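Local atomic coordinates of acetylcholine-binding protein (Bulinus truncatus, PDB entry 2BJ0), a protein that probably binds acetylcholine and related nicotinic ligands, as a water-soluble pentamer that mirrors the extracellular ligand-binding domain of nicotinic acetylcholine receptors. Residues L29-M34 with L50-S55; L85-A90 with P114-R119; S178-K183 with D193-F198; L75-M80 with D100-S105. All blocks are in the same frame, centred on the assembly; numbering follows the deposited sequence.

The four contacts tie together the beta sandwich of one subunit in a pentamer. Contact 1 is centred about 5 Å from the centre of the chain. Its strand 45-57 pairs with strand 109-121 of contact 2, whose centre is 11 Å away: Leu-50 O receives Gln-116 N at 2.8 Å. It also meets contact 3, centred 14 Å off in the other sheet, where Phe-31 CG lies 3.4 Å from Ile-196 CD1. Contact 4 touches none of these and stands farthest from contact 3, with nearest atoms about 17 Å apart. In this family the ligand pocket lies between subunits; Trp-51 of contact 1, meeting Trp-142 of a neighbouring subunit, and the hairpin of contact 3 probably belong to opposite walls of such pockets.

Contact 1: residues L29-M34 with L50-S55; sequences LNFKLM and LWTQAS
Met-34 lays its thioether across the indole of Trp-51 where two long antiparallel strands, 25-40 and 45-57, form a beta hairpin in the sandwich of the ligand-binding domain. From CB, which heads toward the partner strand, Met-34 CG comes to rest over the five-membered ring, 3.5 Å from Trp-51 NE1. Bends at chi2 (-64°) and chi3 (-67°) keep the rest of the chain curled over the same face. SD follows in a Met-aromatic contact, 3.8 Å from the centroid of the Trp-51 five-membered ring and near its normal. The methyl CE then passes on to the six-membered half of the indole.

Four backbone bonds hold the register through the pairs Asn-30 with Gln-53 and Lys-32 with Trp-51, the shortest being Gln-53 N to Asn-30 O at 2.8 Å. On the face that carries Trp-51, the aliphatic part of Lys-32 runs past the amide of Gln-53, Lys-32 CG lying 3.5 Å from Gln-53 OE1. The polar ends of both reach the 156-163 region: Lys-32 NZ makes salt bridges with Glu-163 and Glu-156, and Gln-53 NE2 bonds to Glu-156. The face of Leu-29, Phe-31 and Leu-33 looks into the core between the sheets. There Thr-52 lies alongside Phe-31 and puts its hydroxyl at the ring edge, Thr-52 OG1 being 3.2 Å from Phe-31 CE1. Trp-51 also meets Trp-142 of a neighbouring subunit edge-to-face, consistent with a place in the intersubunit ligand pocket. At the tip of the methionine, Met-34 CE closes to 3.4 Å from Trp-51 CZ2.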
# COMPACT_ATOMS: atom_id res chain seq x y z
N LEU A 29 27.88 -0.35 7.77
CA LEU A 29 26.79 -1.34 7.91
C LEU A 29 27.23 -2.52 8.73
O LEU A 29 28.34 -3.04 8.55
CB LEU A 29 26.39 -1.91 6.55
CG LEU A 29 25.84 -0.94 5.52
CD1 LEU A 29 25.42 -1.69 4.24
CD2 LEU A 29 24.67 -0.18 6.16
N ASN A 30 26.37 -2.91 9.65
CA ASN A 30 26.45 -4.17 10.38
C ASN A 30 25.07 -4.80 10.25
O ASN A 30 24.13 -4.10 9.91
CB ASN A 30 26.83 -3.95 11.85
CG ASN A 30 28.35 -3.79 12.04
OD1 ASN A 30 28.81 -2.83 12.64
ND2 ASN A 30 29.12 -4.74 11.50
N PHE A 31 24.96 -6.10 10.51
CA PHE A 31 23.71 -6.81 10.30
C PHE A 31 23.46 -7.74 11.44
O PHE A 31 24.39 -8.23 12.08
CB PHE A 31 23.72 -7.60 8.97
CG PHE A 31 23.88 -6.76 7.76
CD1 PHE A 31 22.77 -6.19 7.13
CD2 PHE A 31 25.14 -6.54 7.20
CE1 PHE A 31 22.90 -5.41 6.01
CE2 PHE A 31 25.27 -5.76 6.08
CZ PHE A 31 24.14 -5.19 5.47
N LYS A 32 22.19 -8.00 11.69
CA LYS A 32 21.78 -9.01 12.63
C LYS A 32 20.79 -9.92 11.91
O LYS A 32 19.68 -9.49 11.55
CB LYS A 32 21.08 -8.38 13.85
CG LYS A 32 21.96 -7.42 14.68
CD LYS A 32 22.89 -8.22 15.58
CE LYS A 32 24.10 -7.42 15.91
NZ LYS A 32 25.05 -8.21 16.76
N LEU A 33 21.19 -11.18 11.70
CA LEU A 33 20.27 -12.16 11.16
C LEU A 33 19.46 -12.69 12.33
O LEU A 33 20.00 -13.34 13.20
CB LEU A 33 21.00 -13.28 10.38
CG LEU A 33 20.16 -14.40 9.75
CD1 LEU A 33 19.19 -13.82 8.71
CD2 LEU A 33 21.02 -15.47 9.08
N MET A 34 18.15 -12.36 12.34
CA MET A 34 17.27 -12.65 13.47
C MET A 34 16.55 -13.99 13.40
O MET A 34 16.31 -14.64 14.42
CB MET A 34 16.22 -11.53 13.61
CG MET A 34 16.81 -10.13 13.71
SD MET A 34 17.80 -9.89 15.19
CE MET A 34 16.55 -10.00 16.47
N LEU A 50 16.08 -9.62 9.12
CA LEU A 50 17.41 -9.03 9.14
C LEU A 50 17.30 -7.60 9.65
O LEU A 50 16.49 -6.80 9.13
CB LEU A 50 17.96 -9.05 7.71
CG LEU A 50 19.37 -8.52 7.41
CD1 LEU A 50 20.45 -9.48 7.96
CD2 LEU A 50 19.56 -8.29 5.91
N TRP A 51 18.07 -7.25 10.69
CA TRP A 51 18.29 -5.84 11.00
C TRP A 51 19.54 -5.38 10.27
O TRP A 51 20.55 -6.08 10.31
CB TRP A 51 18.53 -5.63 12.49
CG TRP A 51 17.45 -6.09 13.40
CD1 TRP A 51 16.21 -6.63 13.05
CD2 TRP A 51 17.48 -6.04 14.82
NE1 TRP A 51 15.49 -6.89 14.20
CE2 TRP A 51 16.24 -6.54 15.29
CE3 TRP A 51 18.44 -5.62 15.77
CZ2 TRP A 51 15.94 -6.65 16.65
CZ3 TRP A 51 18.12 -5.72 17.13
CH2 TRP A 51 16.88 -6.22 17.55
N THR A 52 19.44 -4.23 9.61
CA THR A 52 20.55 -3.55 8.97
C THR A 52 20.87 -2.38 9.85
O THR A 52 19.99 -1.58 10.11
CB THR A 52 20.15 -3.00 7.57
OG1 THR A 52 20.05 -4.09 6.65
CG2 THR A 52 21.30 -2.16 6.94
N GLN A 53 22.10 -2.29 10.34
CA GLN A 53 22.46 -1.19 11.22
C GLN A 53 23.33 -0.26 10.44
O GLN A 53 24.50 -0.56 10.23
CB GLN A 53 23.21 -1.71 12.47
CG GLN A 53 22.55 -2.89 13.16
CD GLN A 53 23.30 -3.41 14.39
OE1 GLN A 53 22.70 -4.05 15.23
NE2 GLN A 53 24.61 -3.14 14.48
N ALA A 54 22.76 0.86 9.98
CA ALA A 54 23.48 1.77 9.12
C ALA A 54 23.83 3.05 9.86
O ALA A 54 22.96 3.67 10.49
CB ALA A 54 22.65 2.11 7.88
N SER A 55 25.09 3.48 9.78
CA SER A 55 25.42 4.79 10.33
C SER A 55 26.27 5.64 9.43
O SER A 55 27.05 5.13 8.61
CB SER A 55 25.97 4.72 11.75
OG SER A 55 26.88 3.66 11.90

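Contact 2: residues L85-A90 with P114-R119; sequences LSFYNA and PSQRVR
Phe-87 presents one ring face to Val-118 and an edge to Gln-116. Both valine methyls lie against the ring but at different places: Val-118 CG1 is nearest Phe-87 CG, the root of the ring, while Val-118 CG2 sits over the outer half, 3.6 Å from Phe-87 CE2. Val-118 CG2 makes a CH-pi contact, 3.9 Å from the centroid of the Phe-87 ring and 25° off the normal. With CG1 anti to the backbone N of Val-118 (chi1 -169°), the two branches spread along the ring instead of one standing over its centre. The amide of Gln-116 arrives obliquely, its plane turned 46° from the ring, and Gln-116 OE1 lies near the ring plane at 3.5 Å from Phe-87 CE2.

This is cross-sheet packing in the beta sandwich: strand 85-87 borders one sheet and strand 109-121 runs in the other. Leu-50, next to Gln-116 in the second sheet, also packs on the phenylalanine, as do Ile-137 and Val-139 from the first.

Beyond Phe-87 the chain folds into a type I beta turn, closed by Ala-90 N bonding to Phe-87 O. The turn brings Ala-90 CA to 3.4 Å from Arg-119 O, a CA-H...O contact; the guanidinium of Arg-119 leads away to Glu-47.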
# COMPACT_ATOMS: atom_id res chain seq x y z
N LEU A 85 19.92 1.93 0.24
CA LEU A 85 20.37 0.53 0.23
C LEU A 85 19.33 -0.37 -0.40
O LEU A 85 18.14 -0.29 -0.07
CB LEU A 85 20.65 0.03 1.64
CG LEU A 85 21.75 0.77 2.39
CD1 LEU A 85 21.66 0.32 3.82
CD2 LEU A 85 23.13 0.49 1.77
N SER A 86 19.76 -1.19 -1.35
CA SER A 86 18.91 -2.19 -1.93
C SER A 86 19.57 -3.53 -1.73
O SER A 86 20.83 -3.63 -1.65
CB SER A 86 18.66 -1.94 -3.43
OG SER A 86 17.98 -0.70 -3.66
N PHE A 87 18.75 -4.56 -1.65
CA PHE A 87 19.23 -5.93 -1.72
C PHE A 87 19.28 -6.32 -3.18
O PHE A 87 18.22 -6.55 -3.80
CB PHE A 87 18.32 -6.86 -0.95
CG PHE A 87 18.24 -6.54 0.52
CD1 PHE A 87 19.22 -7.00 1.39
CD2 PHE A 87 17.18 -5.81 1.03
CE1 PHE A 87 19.16 -6.71 2.75
CE2 PHE A 87 17.12 -5.51 2.41
CZ PHE A 87 18.12 -5.97 3.26
N TYR A 88 20.49 -6.41 -3.72
CA TYR A 88 20.71 -6.66 -5.14
C TYR A 88 20.14 -7.99 -5.61
O TYR A 88 19.79 -8.12 -6.80
CB TYR A 88 22.21 -6.58 -5.43
CG TYR A 88 22.67 -5.18 -5.78
CD1 TYR A 88 22.65 -4.14 -4.83
CD2 TYR A 88 23.05 -4.87 -7.10
CE1 TYR A 88 23.05 -2.84 -5.18
CE2 TYR A 88 23.45 -3.59 -7.46
CZ TYR A 88 23.45 -2.58 -6.51
OH TYR A 88 23.84 -1.30 -6.93
N ASN A 89 20.05 -8.98 -4.72
CA ASN A 89 19.54 -10.28 -5.11
C ASN A 89 18.14 -10.56 -4.54
O ASN A 89 17.73 -11.70 -4.43
CB ASN A 89 20.52 -11.41 -4.76
CG ASN A 89 20.81 -11.55 -3.27
OD1 ASN A 89 20.91 -10.58 -2.51
ND2 ASN A 89 20.98 -12.80 -2.85
N ALA A 90 17.43 -9.52 -4.15
CA ALA A 90 16.10 -9.71 -3.57
C ALA A 90 15.15 -10.09 -4.69
O ALA A 90 15.30 -9.66 -5.84
CB ALA A 90 15.62 -8.45 -2.88
N PRO A 114 16.71 -0.39 10.30
CA PRO A 114 15.50 -1.04 9.83
C PRO A 114 15.47 -2.57 10.09
O PRO A 114 16.45 -3.25 9.81
CB PRO A 114 15.49 -0.74 8.32
CG PRO A 114 16.90 -0.43 7.93
CD PRO A 114 17.61 0.01 9.19
N SER A 115 14.38 -3.11 10.64
CA SER A 115 14.19 -4.55 10.59
C SER A 115 13.38 -4.91 9.34
O SER A 115 12.24 -4.38 9.18
CB SER A 115 13.50 -5.05 11.85
OG SER A 115 13.34 -6.47 11.79
N GLN A 116 13.91 -5.78 8.46
CA GLN A 116 13.17 -6.15 7.23
C GLN A 116 13.11 -7.64 6.98
O GLN A 116 14.07 -8.37 7.27
CB GLN A 116 13.76 -5.48 5.97
CG GLN A 116 13.95 -3.95 6.07
CD GLN A 116 14.92 -3.44 5.04
OE1 GLN A 116 16.17 -3.58 5.19
NE2 GLN A 116 14.39 -2.88 4.00
N ARG A 117 11.99 -8.07 6.42
CA ARG A 117 11.84 -9.43 5.93
C ARG A 117 12.21 -9.44 4.45
O ARG A 117 11.55 -8.77 3.66
CB ARG A 117 10.40 -9.95 6.11
CG ARG A 117 10.27 -11.35 5.54
CD ARG A 117 8.95 -12.09 5.80
NE ARG A 117 7.77 -11.26 5.57
CZ ARG A 117 6.67 -11.69 4.96
NH1 ARG A 117 6.60 -12.92 4.46
NH2 ARG A 117 5.65 -10.86 4.82
N VAL A 118 13.26 -10.21 4.11
CA VAL A 118 13.90 -10.23 2.79
C VAL A 118 13.88 -11.64 2.18
O VAL A 118 14.27 -12.61 2.82
CB VAL A 118 15.41 -9.78 2.90
CG1 VAL A 118 15.99 -9.55 1.52
CG2 VAL A 118 15.52 -8.49 3.67
N ARG A 119 13.46 -11.72 0.91
CA ARG A 119 13.33 -12.98 0.21
C ARG A 119 14.31 -13.04 -0.95
O ARG A 119 14.49 -12.07 -1.68
CB ARG A 119 11.89 -13.13 -0.34
CG ARG A 119 11.56 -14.55 -0.89
CD ARG A 119 10.20 -14.58 -1.68
NE ARG A 119 9.10 -14.26 -0.77
CZ ARG A 119 7.87 -13.86 -1.13
NH1 ARG A 119 7.55 -13.70 -2.42
NH2 ARG A 119 6.96 -13.60 -0.19

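Contact 3: residues S178-K183 with D193-F198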
# COMPACT_ATOMS: atom_id res chain seq x y z
N SER A 178 31.41 -9.70 3.78
CA SER A 178 32.56 -9.27 3.05
C SER A 178 32.21 -8.01 2.25
O SER A 178 31.11 -7.88 1.72
CB SER A 178 33.02 -10.41 2.15
OG SER A 178 33.75 -9.91 1.06
N LEU A 179 33.16 -7.08 2.19
CA LEU A 179 32.98 -5.84 1.44
C LEU A 179 33.60 -6.00 0.06
O LEU A 179 34.73 -6.46 -0.06
CB LEU A 179 33.62 -4.67 2.19
CG LEU A 179 33.85 -3.34 1.46
CD1 LEU A 179 32.52 -2.70 0.98
CD2 LEU A 179 34.61 -2.36 2.36
N ASN A 180 32.86 -5.65 -0.99
CA ASN A 180 33.35 -5.80 -2.35
C ASN A 180 33.03 -4.54 -3.14
O ASN A 180 32.25 -3.71 -2.68
CB ASN A 180 32.71 -7.02 -3.04
CG ASN A 180 32.58 -8.23 -2.09
OD1 ASN A 180 33.57 -8.91 -1.78
ND2 ASN A 180 31.36 -8.51 -1.65
N ARG A 181 33.64 -4.40 -4.32
CA ARG A 181 33.21 -3.39 -5.28
C ARG A 181 33.16 -3.94 -6.70
O ARG A 181 33.99 -4.77 -7.07
CB ARG A 181 34.05 -2.12 -5.21
CG ARG A 181 35.53 -2.34 -5.25
CD ARG A 181 36.26 -1.38 -4.34
NE ARG A 181 35.88 -1.59 -2.94
CZ ARG A 181 36.21 -0.79 -1.93
NH1 ARG A 181 36.92 0.31 -2.14
NH2 ARG A 181 35.82 -1.09 -0.70
N LYS A 182 32.17 -3.48 -7.46
CA LYS A 182 31.87 -4.00 -8.79
C LYS A 182 31.75 -2.89 -9.84
O LYS A 182 31.28 -1.79 -9.55
CB LYS A 182 30.58 -4.85 -8.77
CG LYS A 182 30.63 -6.12 -7.89
CD LYS A 182 31.57 -7.21 -8.47
CE LYS A 182 32.27 -8.05 -7.37
NZ LYS A 182 31.34 -8.89 -6.55
N LYS A 183 32.17 -3.19 -11.07
CA LYS A 183 31.93 -2.32 -12.22
C LYS A 183 30.55 -2.65 -12.81
O LYS A 183 30.27 -3.80 -13.17
CB LYS A 183 33.01 -2.55 -13.30
CG LYS A 183 33.56 -1.30 -14.02
CD LYS A 183 32.59 -0.13 -14.14
CE LYS A 183 32.79 0.62 -15.43
NZ LYS A 183 31.68 0.31 -16.38
N ASP A 193 29.48 -2.98 -2.38
CA ASP A 193 28.46 -3.79 -1.74
C ASP A 193 29.03 -4.55 -0.57
O ASP A 193 30.24 -4.77 -0.49
CB ASP A 193 27.73 -4.70 -2.73
CG ASP A 193 28.62 -5.75 -3.31
OD1 ASP A 193 28.79 -6.82 -2.67
OD2 ASP A 193 29.18 -5.62 -4.42
N ILE A 194 28.17 -4.89 0.38
CA ILE A 194 28.55 -5.85 1.39
C ILE A 194 27.75 -7.11 1.13
O ILE A 194 26.53 -7.05 0.85
CB ILE A 194 28.34 -5.30 2.81
CG1 ILE A 194 29.29 -4.13 3.03
CG2 ILE A 194 28.55 -6.40 3.89
CD1 ILE A 194 29.18 -3.44 4.38
N GLU A 195 28.43 -8.24 1.18
CA GLU A 195 27.80 -9.51 0.94
C GLU A 195 27.76 -10.33 2.22
O GLU A 195 28.81 -10.66 2.79
CB GLU A 195 28.56 -10.26 -0.15
CG GLU A 195 28.01 -11.65 -0.44
CD GLU A 195 28.15 -12.04 -1.91
OE1 GLU A 195 28.27 -11.13 -2.78
OE2 GLU A 195 28.14 -13.27 -2.19
N ILE A 196 26.55 -10.67 2.66
CA ILE A 196 26.39 -11.57 3.78
C ILE A 196 26.34 -13.02 3.31
O ILE A 196 25.58 -13.35 2.41
CB ILE A 196 25.11 -11.25 4.59
CG1 ILE A 196 25.15 -9.80 5.08
CG2 ILE A 196 25.00 -12.17 5.78
CD1 ILE A 196 23.79 -9.31 5.51
N THR A 197 27.16 -13.87 3.91
CA THR A 197 27.16 -15.29 3.62
C THR A 197 26.82 -16.04 4.91
O THR A 197 27.42 -15.78 5.95
CB THR A 197 28.54 -15.72 3.06
OG1 THR A 197 28.78 -15.05 1.81
CG2 THR A 197 28.51 -17.17 2.66
N PHE A 198 25.82 -16.91 4.85
CA PHE A 198 25.49 -17.71 6.00
C PHE A 198 25.21 -19.15 5.59
O PHE A 198 24.89 -19.43 4.43
CB PHE A 198 24.36 -17.08 6.85
CG PHE A 198 23.02 -16.99 6.15
CD1 PHE A 198 22.72 -15.91 5.34
CD2 PHE A 198 22.07 -17.99 6.33
CE1 PHE A 198 21.47 -15.84 4.70
CE2 PHE A 198 20.80 -17.92 5.69
CZ PHE A 198 20.53 -16.85 4.89
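An antiparallel strand pairing of mixed polar and apolar character joins strands 170-183 and 190-202, the outer and next strands of the four-stranded sheet. Ser-178 and Glu-195 exchange two backbone bonds, as do Asn-180 and Asp-193; in the latter pair Asn-180 N reaches Asp-193 O at 2.8 Å.

The same Asn-180 and Asp-193 also meet through their side chains in a long but nearly straight bond, 3.2 Å from Asn-180 ND2 to Asp-193 OD1 with 175° at the hydrogen. It lies in the plane of the amide yet 35° out of the carboxylate plane, on the syn side of Asp-193 OD1. Asn-180 OD1 in turn accepts Ser-178 OG at 3.0 Å, and with both ends engaged the amide is fixed in rotation. Asp-193 OD2 is buried without a hydrogen-bond partner; Lys-182 NZ, 4.5 Å from Asp-193 OD2, is too far for a salt bridge but probably eases the charge.

On the reverse face Leu-179 CD1 rests 4.1 Å from Ile-194 CG1, and both side chains touch Leu-151. Past this ladder the strands run on to the tip bearing the Cys-186–Cys-187 disulfide, an arrangement characteristic of the C-loop hairpin that, in this family, closes over the ligand pocket.

Contact 4: residues L75-M80 with D100-S105; sequences LPVSKM and DRVVVS
Met-80 and Val-104 meet tip to tip beside a short antiparallel ladder of the beta sandwich, where strand 72-76 runs beside strand 101-105 and then coils into a 3-10 turn. The methionine methyl rests in the notch formed by two valine methyls: Met-80 CE lies 3.5 Å from Val-104 CG2 and 3.7 Å from Val-102 CG2. Leu-75 CD1 presses on that same Val-104 methyl, which is thus touched by two side chains from the opposing segment.

Val-77 packs into the angle between Val-102 and the carboxylate of Asp-100. Val-77 CG2 lies 3.7 Å from Val-102 CG1, and the two Val-77 methyls divide over the carboxylate, CG2 next to Asp-100 OD1 and CG1 next to Asp-100 OD2. Asp-100 OD1 is hydrogen-bonded to Tyr-112 OH, and Asp-100 O accepts Val-77 N at 3.2 Å.

Leu-75 and Val-102 exchange two backbone bonds, each 2.8 Å between N and O. Pro-76, lacking an N-H, falls at the following non-hydrogen-bonded pair, where the ladder asks for none. The Pro-76 ring lies against one face of the Arg-101 guanidinium; Pro-76 CD stands 3.8 Å from the guanidinium plane, offset toward its rim. The guanidinium reaches a neighbouring subunit, where Arg-101 NH2 bonds to Asp-15 O of that subunit; Arg-101 NH2 also lies 3.9 Å from Pro-76 CG.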
# COMPACT_ATOMS: atom_id res chain seq x y z
N LEU A 75 14.06 11.04 14.65
CA LEU A 75 13.26 11.73 13.65
C LEU A 75 12.77 10.75 12.60
O LEU A 75 13.42 9.73 12.34
CB LEU A 75 14.07 12.84 13.00
CG LEU A 75 14.64 13.91 13.94
CD1 LEU A 75 15.92 14.53 13.33
CD2 LEU A 75 13.57 14.95 14.23
N PRO A 76 11.63 11.07 11.98
CA PRO A 76 11.15 10.28 10.88
C PRO A 76 12.18 10.34 9.77
O PRO A 76 12.77 11.39 9.52
CB PRO A 76 9.85 11.01 10.43
CG PRO A 76 9.44 11.83 11.62
CD PRO A 76 10.76 12.23 12.25
N VAL A 77 12.38 9.20 9.15
CA VAL A 77 13.19 9.01 8.00
C VAL A 77 12.92 9.98 6.87
O VAL A 77 13.85 10.36 6.16
CB VAL A 77 13.04 7.54 7.55
CG1 VAL A 77 13.03 7.37 6.07
CG2 VAL A 77 14.11 6.68 8.20
N SER A 78 11.67 10.41 6.70
CA SER A 78 11.34 11.36 5.65
C SER A 78 11.96 12.75 5.86
O SER A 78 11.93 13.57 4.95
CB SER A 78 9.82 11.53 5.58
OG SER A 78 9.37 12.07 6.81
N LYS A 79 12.52 13.02 7.04
CA LYS A 79 13.06 14.35 7.36
C LYS A 79 14.50 14.58 6.88
O LYS A 79 14.98 15.70 6.91
CB LYS A 79 12.97 14.63 8.86
CG LYS A 79 11.50 14.75 9.32
CD LYS A 79 10.79 15.83 8.55
CE LYS A 79 9.30 15.53 8.44
NZ LYS A 79 8.65 16.54 7.56
N MET A 80 15.19 13.54 6.44
CA MET A 80 16.56 13.73 5.96
C MET A 80 16.93 12.71 4.90
O MET A 80 16.20 11.75 4.69
CB MET A 80 17.53 13.63 7.13
CG MET A 80 17.51 12.28 7.77
SD MET A 80 18.91 12.07 8.89
CE MET A 80 18.27 13.07 10.23
N ASP A 100 9.92 3.58 11.17
CA ASP A 100 10.90 4.13 10.22
C ASP A 100 11.44 5.48 10.69
O ASP A 100 10.99 6.54 10.24
CB ASP A 100 10.28 4.25 8.83
CG ASP A 100 11.27 3.98 7.72
OD1 ASP A 100 12.41 3.54 8.02
OD2 ASP A 100 11.00 4.18 6.52
N ARG A 101 12.43 5.42 11.59
CA ARG A 101 12.97 6.59 12.22
C ARG A 101 14.49 6.45 12.34
O ARG A 101 14.99 5.35 12.44
CB ARG A 101 12.43 6.71 13.62
CG ARG A 101 10.99 7.11 13.71
CD ARG A 101 10.65 7.59 15.10
NE ARG A 101 9.63 8.63 15.02
CZ ARG A 101 9.77 9.88 15.43
NH1 ARG A 101 10.86 10.32 15.99
NH2 ARG A 101 8.75 10.70 15.29
N VAL A 102 15.19 7.58 12.32
CA VAL A 102 16.65 7.60 12.58
C VAL A 102 16.88 8.30 13.91
O VAL A 102 15.95 8.97 14.45
CB VAL A 102 17.44 8.33 11.45
CG1 VAL A 102 17.18 7.69 10.08
CG2 VAL A 102 17.10 9.81 11.40
N VAL A 103 18.09 8.16 14.46
CA VAL A 103 18.50 8.85 15.67
C VAL A 103 19.77 9.61 15.40
O VAL A 103 20.77 9.03 14.95
CB VAL A 103 18.76 7.89 16.83
CG1 VAL A 103 19.31 8.66 18.04
CG2 VAL A 103 17.47 7.10 17.20
N VAL A 104 19.70 10.91 15.66
CA VAL A 104 20.77 11.86 15.41
C VAL A 104 21.41 12.20 16.76
O VAL A 104 20.71 12.53 17.71
CB VAL A 104 20.21 13.16 14.78
CG1 VAL A 104 21.31 14.09 14.42
CG2 VAL A 104 19.36 12.84 13.57
N SER A 105 22.74 12.07 16.82
CA SER A 105 23.53 12.37 18.01
C SER A 105 24.00 13.80 18.01
O SER A 105 23.97 14.45 16.96
CB SER A 105 24.75 11.46 18.05
OG SER A 105 24.33 10.11 18.18